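Local coordinates for precorrin-6Y C5,15-methyltransferase (Decarboxylating) (Geobacter metallireducens, PDB 3E05), which probably methylates precorrin-6Y with S-adenosyl-L-methionine in adenosylcobalamin biosynthesis, this chain being the C-terminal methyltransferase domain of the longer CbiET protein, at residues Pro7-Thr18 and Ser51-Leu61; Leu103-Ile114 and Arg131-Asn141. All coordinates share one frame; numbering follows the deposited sequence. Where two conformers were deposited one is given.

In the fold
The two contacts illustrate how one Rossmann-like methyltransferase domain is held together by different chemistry at different places. Contact 2 lies within the central sheet, pairing the neighbouring parallel strands 111-114 and 137-142 through regular backbone bonds, with salt bridges at one end, where the loops and the end of helix 121-131 meet. Contact 1 involves no strand: the N-terminal segment 7-18 lies against helix 53-61, held largely by side chains bonding backbone groups, with apolar packing between, and it also reaches a second subunit, whereas no other chain touches contact 2. Both are largely buried, their centres about 20 Å apart on opposite sides of the chain's centre. They nevertheless meet where Val54 CG2 packs on Phe113 CE2 at 3.7 Å.

Contact 1. Residues Pro7-Thr18 and Ser51-Leu61; sequences PVIGIDDDEFAT and SASVSIEASNL
Glu57 and Asn60 reach from one side of helix 53-61 to the backbone of the N-terminal segment. The chain of Glu57 is extended beyond CG (chi2 -173°), which carries its carboxylate to the backbone NH groups of Gly10 and Ile11. There Glu57 OE2 accepts from Ile11 N at 2.9 Å, on the syn side though out of the carboxylate plane, while Gly10 N makes only weak bonds to the two oxygens; a water adds a bond to OE1. One turn on, Asn60 ND2 donates to Val8 O at 2.9 Å, with the acceptor nearly in its amide plane, and a water links the same ND2 to Pro7 O. At the other end Thr18 OG1 and Ser51 OG share a hydrogen bond of 2.9 Å.

Apolar contacts fill in between. Ser53 CB sits over one face of the Phe16 ring, 3.8 Å from its centroid, a CH-pi contact, while Ile56 CD1 comes to the ring edge. Ile9 CG2 meets Leu61 CD2 at 3.8 Å, and Ile11 CD1 lies against Glu57 CG.

Segment 7-18, which precedes helix 26-35, packs along helix 53-61, the helix that follows strand 43-47. Arg29 of helix 26-35 forms a salt bridge with Glu57 OE2, probably favouring a charged carboxylate; helix 74-86 packs on Ile56, strand 66-71 touches Ser55, and Leu61 meets Leu61 of the second subunit.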
loop_
_atom_site.group_PDB
_atom_site.type_symbol
_atom_site.label_atom_id
_atom_site.label_comp_id
_atom_site.label_asym_id
_atom_site.label_seq_id
_atom_site.Cartn_x
_atom_site.Cartn_y
_atom_site.Cartn_z
ATOM N N PRO D 7 -22.385 15.514 5.289
ATOM C CA PRO D 7 -22.744 14.640 4.182
ATOM C C PRO D 7 -23.403 13.339 4.621
ATOM O O PRO D 7 -23.343 12.986 5.817
ATOM C CB PRO D 7 -21.393 14.323 3.535
ATOM C CG PRO D 7 -20.406 14.469 4.605
ATOM C CD PRO D 7 -20.925 15.567 5.491
ATOM N N VAL D 8 -24.010 12.642 3.653
ATOM C CA VAL D 8 -24.631 11.327 3.889
ATOM C C VAL D 8 -23.571 10.316 4.356
ATOM O O VAL D 8 -23.780 9.581 5.329
ATOM C CB VAL D 8 -25.457 10.817 2.651
ATOM C CG1 VAL D 8 -24.589 10.536 1.415
ATOM C CG2 VAL D 8 -26.290 9.588 3.004
ATOM N N ILE D 9 -22.437 10.299 3.652
ATOM C CA ILE D 9 -21.224 9.582 4.054
ATOM C C ILE D 9 -20.019 10.494 3.804
ATOM O O ILE D 9 -20.074 11.435 2.995
ATOM C CB ILE D 9 -21.046 8.189 3.356
ATOM C CG1 ILE D 9 -20.761 8.332 1.854
ATOM C CG2 ILE D 9 -22.241 7.230 3.655
ATOM C CD1 ILE D 9 -20.335 7.047 1.167
ATOM N N GLY D 10 -18.930 10.229 4.518
ATOM C CA GLY D 10 -17.739 11.047 4.417
ATOM C C GLY D 10 -17.650 12.179 5.410
ATOM O O GLY D 10 -17.015 13.203 5.119
ATOM N N ILE D 11 -18.283 12.001 6.574
ATOM C CA ILE D 11 -18.135 12.933 7.696
ATOM C C ILE D 11 -16.676 12.890 8.150
ATOM O O ILE D 11 -16.109 11.810 8.310
ATOM C CB ILE D 11 -19.091 12.587 8.875
ATOM C CG1 ILE D 11 -20.559 12.587 8.419
ATOM C CG2 ILE D 11 -18.920 13.588 10.024
ATOM C CD1 ILE D 11 -21.501 11.789 9.318
ATOM N N ASP D 12 -16.060 14.059 8.316
ATOM C CA ASP D 12 -14.663 14.155 8.737
ATOM C C ASP D 12 -14.452 13.475 10.084
ATOM O O ASP D 12 -15.281 13.628 10.990
ATOM C CB ASP D 12 -14.218 15.617 8.817
ATOM C CG ASP D 12 -12.717 15.757 8.960
ATOM O OD1 ASP D 12 -12.009 15.615 7.942
ATOM O OD2 ASP D 12 -12.244 16.006 10.088
ATOM N N ASP D 13 -13.351 12.728 10.206
ATOM C CA ASP D 13 -13.038 11.983 11.412
ATOM C C ASP D 13 -13.061 12.869 12.662
ATOM O O ASP D 13 -13.591 12.466 13.711
ATOM C CB ASP D 13 -11.660 11.322 11.297
ATOM C CG ASP D 13 -11.631 10.139 10.331
ATOM O OD1 ASP D 13 -12.692 9.599 9.970
ATOM O OD2 ASP D 13 -10.511 9.741 9.953
ATOM N N ASP D 14 -12.543 14.090 12.516
ATOM C CA ASP D 14 -12.399 15.017 13.638
ATOM C C ASP D 14 -13.717 15.657 14.106
ATOM O O ASP D 14 -13.734 16.427 15.067
ATOM C CB ASP D 14 -11.324 16.057 13.310
ATOM C CG ASP D 14 -9.940 15.426 13.128
ATOM O OD1 ASP D 14 -9.701 14.316 13.660
ATOM O OD2 ASP D 14 -9.089 16.034 12.451
ATOM N N GLU D 15 -14.817 15.315 13.433
ATOM C CA GLU D 15 -16.150 15.759 13.837
ATOM C C GLU D 15 -16.777 14.797 14.835
ATOM O O GLU D 15 -17.844 15.069 15.370
ATOM C CB GLU D 15 -17.080 15.900 12.628
ATOM C CG GLU D 15 -16.708 17.011 11.664
ATOM C CD GLU D 15 -17.126 18.394 12.145
ATOM O OE1 GLU D 15 -17.942 18.502 13.088
ATOM O OE2 GLU D 15 -16.639 19.380 11.565
ATOM N N PHE D 16 -16.121 13.662 15.068
ATOM C CA PHE D 16 -16.622 12.671 16.010
ATOM C C PHE D 16 -15.886 12.807 17.338
ATOM O O PHE D 16 -14.673 13.031 17.362
ATOM C CB PHE D 16 -16.416 11.236 15.493
ATOM C CG PHE D 16 -17.219 10.898 14.267
ATOM C CD1 PHE D 16 -18.494 10.354 14.386
ATOM C CD2 PHE D 16 -16.697 11.105 12.996
ATOM C CE1 PHE D 16 -19.253 10.038 13.248
ATOM C CE2 PHE D 16 -17.437 10.773 11.860
ATOM C CZ PHE D 16 -18.722 10.251 11.992
ATOM N N ALA D 17 -16.634 12.648 18.428
ATOM C CA ALA D 17 -16.055 12.482 19.749
ATOM C C ALA D 17 -15.488 11.068 19.786
ATOM O O ALA D 17 -16.219 10.084 19.594
ATOM C CB ALA D 17 -17.111 12.668 20.829
ATOM N N THR D 18 -14.178 10.977 19.999
ATOM C CA THR D 18 -13.464 9.700 19.901
ATOM C C THR D 18 -12.159 9.704 20.703
ATOM O O THR D 18 -11.767 10.734 21.258
ATOM C CB THR D 18 -13.193 9.308 18.407
ATOM O OG1 THR D 18 -12.748 7.948 18.328
ATOM C CG2 THR D 18 -12.178 10.241 17.736
ATOM N N SER D 51 -16.985 4.788 18.566
ATOM C CA SER D 51 -17.573 6.124 18.481
ATOM C C SER D 51 -18.868 6.131 17.669
ATOM O O SER D 51 -19.507 7.179 17.489
ATOM C CB SER D 51 -16.560 7.091 17.890
ATOM O OG SER D 51 -15.483 7.226 18.804
ATOM N N ALA D 52 -19.233 4.944 17.194
ATOM C CA ALA D 52 -20.439 4.698 16.401
ATOM C C ALA D 52 -20.454 5.366 15.033
ATOM O O ALA D 52 -21.519 5.528 14.448
ATOM C CB ALA D 52 -21.752 4.997 17.216
ATOM N N SER D 53 -19.274 5.682 14.487
ATOM C CA SER D 53 -19.195 6.340 13.177
ATOM C C SER D 53 -19.770 5.481 12.048
ATOM O O SER D 53 -20.385 6.009 11.120
ATOM C CB SER D 53 -17.763 6.790 12.858
ATOM O OG SER D 53 -16.922 5.684 12.594
ATOM N N VAL D 54 -19.577 4.163 12.135
ATOM C CA VAL D 54 -20.146 3.220 11.168
ATOM C C VAL D 54 -21.664 3.230 11.284
ATOM O O VAL D 54 -22.356 3.401 10.284
ATOM C CB VAL D 54 -19.598 1.785 11.353
ATOM C CG1 VAL D 54 -20.208 0.806 10.324
ATOM C CG2 VAL D 54 -18.046 1.795 11.259
ATOM N N SER D 55 -22.162 3.077 12.509
ATOM C CA SER D 55 -23.607 3.139 12.802
ATOM C C SER D 55 -24.242 4.419 12.289
ATOM O O SER D 55 -25.327 4.382 11.712
ATOM C CB SER D 55 -23.837 3.058 14.309
ATOM O OG SER D 55 -23.879 1.717 14.723
ATOM N N ILE D 56 -23.545 5.535 12.475
ATOM C CA ILE D 56 -24.089 6.850 12.127
ATOM C C ILE D 56 -24.211 7.047 10.613
ATOM O O ILE D 56 -25.261 7.453 10.118
ATOM C CB ILE D 56 -23.294 7.982 12.807
ATOM C CG1 ILE D 56 -23.654 8.039 14.296
ATOM C CG2 ILE D 56 -23.537 9.329 12.146
ATOM C CD1 ILE D 56 -22.719 8.903 15.103
ATOM N N GLU D 57 -23.154 6.740 9.868
ATOM C CA GLU D 57 -23.248 6.806 8.399
ATOM C C GLU D 57 -24.162 5.726 7.775
ATOM O O GLU D 57 -24.874 5.994 6.806
ATOM C CB GLU D 57 -21.846 6.875 7.758
ATOM C CG GLU D 57 -21.158 8.218 8.021
ATOM C CD GLU D 57 -19.859 8.386 7.282
ATOM O OE1 GLU D 57 -19.493 7.491 6.493
ATOM O OE2 GLU D 57 -19.186 9.410 7.499
ATOM N N ALA D 58 -24.184 4.531 8.371
ATOM C CA ALA D 58 -25.156 3.487 8.007
ATOM C C ALA D 58 -26.604 3.977 8.139
ATOM O O ALA D 58 -27.454 3.655 7.300
ATOM C CB ALA D 58 -24.978 2.281 8.872
ATOM N N SER D 59 -26.860 4.735 9.205
ATOM C CA SER D 59 -28.185 5.279 9.488
ATOM C C SER D 59 -28.600 6.320 8.453
ATOM O O SER D 59 -29.787 6.450 8.142
ATOM C CB SER D 59 -28.250 5.832 10.914
ATOM O OG SER D 59 -27.759 7.155 10.987
ATOM N N ASN D 60 -27.622 7.043 7.906
ATOM C CA ASN D 60 -27.883 7.972 6.816
ATOM C C ASN D 60 -28.280 7.238 5.535
ATOM O O ASN D 60 -29.106 7.734 4.749
ATOM C CB ASN D 60 -26.672 8.862 6.568
ATOM C CG ASN D 60 -26.465 9.897 7.654
ATOM O OD1 ASN D 60 -27.354 10.163 8.463
ATOM N ND2 ASN D 60 -25.290 10.504 7.662
ATOM N N LEU D 61 -27.705 6.047 5.348
ATOM C CA LEU D 61 -27.949 5.212 4.167
ATOM C C LEU D 61 -29.213 4.380 4.298
ATOM O O LEU D 61 -29.767 3.918 3.291
ATOM C CB LEU D 61 -26.774 4.259 3.919
ATOM C CG LEU D 61 -25.371 4.800 3.605
ATOM C CD1 LEU D 61 -24.349 3.662 3.594
ATOM C CD2 LEU D 61 -25.362 5.486 2.301
HETATM O O HOH W 1 -24.514 13.233 8.355
HETATM O O HOH W 2 -17.117 7.532 4.989
#

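Contact 2. Residues Leu103-Ile114 and Arg131-Asn141; sequences LDDLPDPDRVFI and RLKSEGVIVLN
At the loop end of this contact the chain of Arg131, bent at chi2 and chi3 (-80° and -47°), brings the edge of its guanidinium to the type I turn Leu103-Leu106 and to Asp108. Arg131 NE bonds Asp108 OD1 at 2.9 Å in a salt bridge, the two planes steeply inclined; NH2 also bonds OD1, at a distance too short to take at face value. Arg131 NH1 donates to Leu103 O and its NH2 to Leu106 O, each at 2.7 Å, so acceptors along its edge fix the group. With an alanine here these donors are gone, which would probably leave the Asp108 carboxylate without its mate and the turn freer to move. On this more solvent-exposed side Lys133 NZ makes a weak salt bridge to both oxygens of Asp110, 3.2 Å to OD1, and waters bridge Asp108 to Arg131 O and Asp110 to Ser134 O; Asp110 OD2 also accepts from Val43 N.

After Asp110 and Gly136 the two chains become strands of a beta-alpha-beta crossover, 111-114 and 137-142 joined through helix 121-131, running parallel at 12° in the Rossmann-like sheet. Bonds such as Val139 N to Val112 O, 2.9 Å, alternate across them. Packing here is close on both faces: Ile114 CD1 lies alongside Leu140 CD2 at 3.8 Å, and on the other face the Phe113 ring turns its edge to the amide of Asn141, Phe113 CE1 being 3.6 Å from Asn141 CG. That amide bonds Thr32 of helix 26-35 through OD1.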
loop_
_atom_site.group_PDB
_atom_site.type_symbol
_atom_site.label_atom_id
_atom_site.label_comp_id
_atom_site.label_asym_id
_atom_site.label_seq_id
_atom_site.Cartn_x
_atom_site.Cartn_y
_atom_site.Cartn_z
ATOM N N LEU D 103 -27.445 -9.494 22.980
ATOM C CA LEU D 103 -27.929 -9.732 21.618
ATOM C C LEU D 103 -29.340 -10.305 21.616
ATOM O O LEU D 103 -30.058 -10.188 20.626
ATOM C CB LEU D 103 -26.992 -10.669 20.842
ATOM C CG LEU D 103 -25.535 -10.268 20.594
ATOM C CD1 LEU D 103 -24.825 -11.380 19.834
ATOM C CD2 LEU D 103 -25.418 -8.961 19.839
ATOM N N ASP D 104 -29.730 -10.919 22.731
ATOM C CA ASP D 104 -30.997 -11.657 22.808
ATOM C C ASP D 104 -32.236 -10.774 22.662
ATOM O O ASP D 104 -33.196 -11.164 22.005
ATOM C CB ASP D 104 -31.059 -12.487 24.094
ATOM C CG ASP D 104 -29.962 -13.538 24.160
ATOM O OD1 ASP D 104 -29.693 -14.192 23.128
ATOM O OD2 ASP D 104 -29.366 -13.704 25.248
ATOM N N ASP D 105 -32.196 -9.581 23.247
ATOM C CA ASP D 105 -33.325 -8.649 23.197
ATOM C C ASP D 105 -33.454 -7.897 21.866
ATOM O O ASP D 105 -34.481 -7.252 21.609
ATOM C CB ASP D 105 -33.237 -7.646 24.354
ATOM C CG ASP D 105 -33.656 -8.247 25.693
ATOM O OD1 ASP D 105 -33.543 -9.484 25.874
ATOM O OD2 ASP D 105 -34.095 -7.475 26.573
ATOM N N LEU D 106 -32.417 -7.980 21.030
ATOM C CA LEU D 106 -32.399 -7.319 19.727
ATOM C C LEU D 106 -33.178 -8.121 18.688
ATOM O O LEU D 106 -33.253 -9.347 18.793
ATOM C CB LEU D 106 -30.948 -7.133 19.260
ATOM C CG LEU D 106 -29.932 -6.492 20.204
ATOM C CD1 LEU D 106 -28.564 -6.545 19.551
ATOM C CD2 LEU D 106 -30.289 -5.062 20.549
ATOM N N PRO D 107 -33.765 -7.440 17.680
ATOM C CA PRO D 107 -34.329 -8.192 16.560
ATOM C C PRO D 107 -33.231 -8.847 15.734
ATOM O O PRO D 107 -32.081 -8.375 15.753
ATOM C CB PRO D 107 -35.049 -7.129 15.725
ATOM C CG PRO D 107 -34.582 -5.845 16.191
ATOM C CD PRO D 107 -33.967 -5.986 17.537
ATOM N N ASP D 108 -33.589 -9.930 15.043
ATOM C CA ASP D 108 -32.682 -10.623 14.130
ATOM C C ASP D 108 -32.089 -9.673 13.090
ATOM O O ASP D 108 -32.795 -8.817 12.545
ATOM C CB ASP D 108 -33.380 -11.796 13.452
ATOM C CG ASP D 108 -33.810 -12.863 14.440
ATOM O OD1 ASP D 108 -33.716 -12.627 15.662
ATOM O OD2 ASP D 108 -34.246 -13.943 13.995
ATOM N N PRO D 109 -30.773 -9.791 12.861
ATOM C CA PRO D 109 -30.090 -8.847 11.982
ATOM C C PRO D 109 -30.008 -9.309 10.526
ATOM O O PRO D 109 -29.887 -10.504 10.242
ATOM C CB PRO D 109 -28.702 -8.770 12.601
ATOM C CG PRO D 109 -28.462 -10.180 13.150
ATOM C CD PRO D 109 -29.837 -10.787 13.428
ATOM N N ASP D 110 -30.110 -8.347 9.617
ATOM C CA ASP D 110 -29.798 -8.556 8.222
ATOM C C ASP D 110 -28.296 -8.330 8.008
ATOM O O ASP D 110 -27.710 -8.902 7.103
ATOM C CB ASP D 110 -30.556 -7.555 7.359
ATOM C CG ASP D 110 -32.063 -7.784 7.393
ATOM O OD1 ASP D 110 -32.500 -8.798 6.836
ATOM O OD2 ASP D 110 -32.790 -6.941 7.958
ATOM N N ARG D 111 -27.713 -7.460 8.826
ATOM C CA ARG D 111 -26.358 -6.941 8.602
ATOM C C ARG D 111 -25.678 -6.852 9.964
ATOM O O ARG D 111 -26.263 -6.339 10.917
ATOM C CB ARG D 111 -26.415 -5.557 7.936
ATOM C CG ARG D 111 -27.042 -5.507 6.555
ATOM C CD ARG D 111 -26.305 -6.404 5.576
ATOM N NE ARG D 111 -26.788 -6.269 4.206
ATOM C CZ ARG D 111 -27.718 -7.046 3.650
ATOM N NH1 ARG D 111 -28.296 -8.026 4.345
ATOM N NH2 ARG D 111 -28.086 -6.831 2.394
ATOM N N VAL D 112 -24.471 -7.405 10.088
ATOM C CA VAL D 112 -23.730 -7.236 11.316
ATOM C C VAL D 112 -22.330 -6.752 10.991
ATOM O O VAL D 112 -21.650 -7.353 10.155
ATOM C CB VAL D 112 -23.652 -8.532 12.149
ATOM C CG1 VAL D 112 -22.774 -8.316 13.360
ATOM C CG2 VAL D 112 -25.041 -8.967 12.610
ATOM N N PHE D 113 -21.952 -5.646 11.612
ATOM C CA PHE D 113 -20.578 -5.165 11.591
ATOM C C PHE D 113 -19.972 -5.447 12.953
ATOM O O PHE D 113 -20.558 -5.131 13.985
ATOM C CB PHE D 113 -20.474 -3.675 11.252
ATOM C CG PHE D 113 -19.058 -3.147 11.329
ATOM C CD1 PHE D 113 -18.070 -3.652 10.468
ATOM C CD2 PHE D 113 -18.695 -2.194 12.287
ATOM C CE1 PHE D 113 -16.728 -3.177 10.540
ATOM C CE2 PHE D 113 -17.370 -1.716 12.356
ATOM C CZ PHE D 113 -16.387 -2.215 11.469
ATOM N N ILE D 114 -18.815 -6.102 12.953
ATOM C CA ILE D 114 -18.081 -6.339 14.177
ATOM C C ILE D 114 -16.826 -5.458 14.191
ATOM O O ILE D 114 -15.836 -5.746 13.495
ATOM C CB ILE D 114 -17.725 -7.845 14.324
ATOM C CG1 ILE D 114 -19.004 -8.700 14.271
ATOM C CG2 ILE D 114 -16.933 -8.093 15.593
ATOM C CD1 ILE D 114 -18.771 -10.159 13.947
ATOM N N ARG D 131 -28.406 -16.175 14.560
ATOM C CA ARG D 131 -29.443 -15.166 14.396
ATOM C C ARG D 131 -29.561 -14.580 12.984
ATOM O O ARG D 131 -30.605 -14.011 12.649
ATOM C CB ARG D 131 -29.215 -14.024 15.390
ATOM C CG ARG D 131 -29.151 -14.445 16.870
ATOM C CD ARG D 131 -30.525 -14.681 17.510
ATOM N NE ARG D 131 -31.473 -13.603 17.227
ATOM C CZ ARG D 131 -31.544 -12.450 17.881
ATOM N NH1 ARG D 131 -30.729 -12.188 18.892
ATOM N NH2 ARG D 131 -32.448 -11.552 17.518
ATOM N N LEU D 132 -28.499 -14.688 12.175
ATOM C CA LEU D 132 -28.415 -13.924 10.921
ATOM C C LEU D 132 -29.482 -14.328 9.914
ATOM O O LEU D 132 -29.620 -15.515 9.594
ATOM C CB LEU D 132 -27.018 -14.033 10.289
ATOM C CG LEU D 132 -26.710 -13.033 9.160
ATOM C CD1 LEU D 132 -26.474 -11.639 9.715
ATOM C CD2 LEU D 132 -25.517 -13.506 8.311
ATOM N N LYS D 133 -30.221 -13.328 9.426
ATOM C CA LYS D 133 -31.306 -13.549 8.469
ATOM C C LYS D 133 -30.814 -14.024 7.105
ATOM O O LYS D 133 -29.624 -13.933 6.793
ATOM C CB LYS D 133 -32.157 -12.285 8.328
ATOM C CG LYS D 133 -32.924 -11.928 9.602
ATOM C CD LYS D 133 -33.481 -10.518 9.551
ATOM C CE LYS D 133 -34.751 -10.423 8.708
ATOM N NZ LYS D 133 -35.203 -9.012 8.560
ATOM N N SER D 134 -31.748 -14.553 6.312
ATOM C CA SER D 134 -31.483 -14.997 4.956
ATOM C C SER D 134 -30.953 -13.820 4.141
ATOM O O SER D 134 -31.405 -12.687 4.316
ATOM C CB SER D 134 -32.760 -15.550 4.321
ATOM O OG SER D 134 -32.480 -16.103 3.051
ATOM N N GLU D 135 -29.966 -14.102 3.288
ATOM C CA GLU D 135 -29.243 -13.081 2.508
ATOM C C GLU D 135 -28.505 -12.058 3.389
ATOM O O GLU D 135 -28.228 -10.933 2.957
ATOM C CB GLU D 135 -30.168 -12.365 1.516
ATOM C CG GLU D 135 -30.822 -13.263 0.485
ATOM C CD GLU D 135 -31.785 -12.495 -0.394
ATOM O OE1 GLU D 135 -32.859 -12.091 0.103
ATOM O OE2 GLU D 135 -31.467 -12.286 -1.583
ATOM N N GLY D 136 -28.172 -12.468 4.612
ATOM C CA GLY D 136 -27.433 -11.617 5.547
ATOM C C GLY D 136 -25.988 -11.399 5.110
ATOM O O GLY D 136 -25.469 -12.148 4.297
ATOM N N VAL D 137 -25.359 -10.355 5.644
ATOM C CA VAL D 137 -23.940 -10.048 5.400
ATOM C C VAL D 137 -23.299 -9.715 6.742
ATOM O O VAL D 137 -23.851 -8.933 7.513
ATOM C CB VAL D 137 -23.728 -8.837 4.407
ATOM C CG1 VAL D 137 -22.209 -8.571 4.128
ATOM C CG2 VAL D 137 -24.494 -9.042 3.104
ATOM N N ILE D 138 -22.155 -10.336 7.032
ATOM C CA ILE D 138 -21.326 -9.955 8.178
ATOM C C ILE D 138 -20.043 -9.296 7.661
ATOM O O ILE D 138 -19.393 -9.824 6.757
ATOM C CB ILE D 138 -20.928 -11.167 9.044
ATOM C CG1 ILE D 138 -22.167 -11.963 9.492
ATOM C CG2 ILE D 138 -20.088 -10.731 10.249
ATOM C CD1 ILE D 138 -21.834 -13.367 9.950
ATOM N N VAL D 139 -19.683 -8.165 8.250
ATOM C CA VAL D 139 -18.413 -7.485 7.950
ATOM C C VAL D 139 -17.656 -7.260 9.266
ATOM O O VAL D 139 -18.251 -6.966 10.314
ATOM C CB VAL D 139 -18.643 -6.185 7.143
ATOM C CG1 VAL D 139 -17.308 -5.390 6.893
ATOM C CG2 VAL D 139 -19.322 -6.520 5.806
ATOM N N LEU D 140 -16.347 -7.479 9.217
ATOM C CA LEU D 140 -15.473 -7.198 10.354
ATOM C C LEU D 140 -14.273 -6.439 9.868
ATOM O O LEU D 140 -13.757 -6.699 8.786
ATOM C CB LEU D 140 -14.953 -8.466 11.035
ATOM C CG LEU D 140 -15.836 -9.622 11.452
ATOM C CD1 LEU D 140 -15.981 -10.569 10.295
ATOM C CD2 LEU D 140 -15.191 -10.321 12.631
ATOM N N ASN D 141 -13.826 -5.482 10.673
ATOM C CA ASN D 141 -12.559 -4.805 10.391
ATOM C C ASN D 141 -11.494 -5.308 11.359
ATOM O O ASN D 141 -11.641 -5.213 12.588
ATOM C CB ASN D 141 -12.687 -3.284 10.484
ATOM C CG ASN D 141 -13.422 -2.661 9.283
ATOM O OD1 ASN D 141 -13.528 -1.448 9.208
ATOM N ND2 ASN D 141 -13.888 -3.471 8.352
HETATM O O HOH W 3 -32.922 -15.438 12.107
HETATM O O HOH W 4 -30.974 -9.715 4.668
HETATM O O HOH W 5 -13.304 -6.403 14.517
#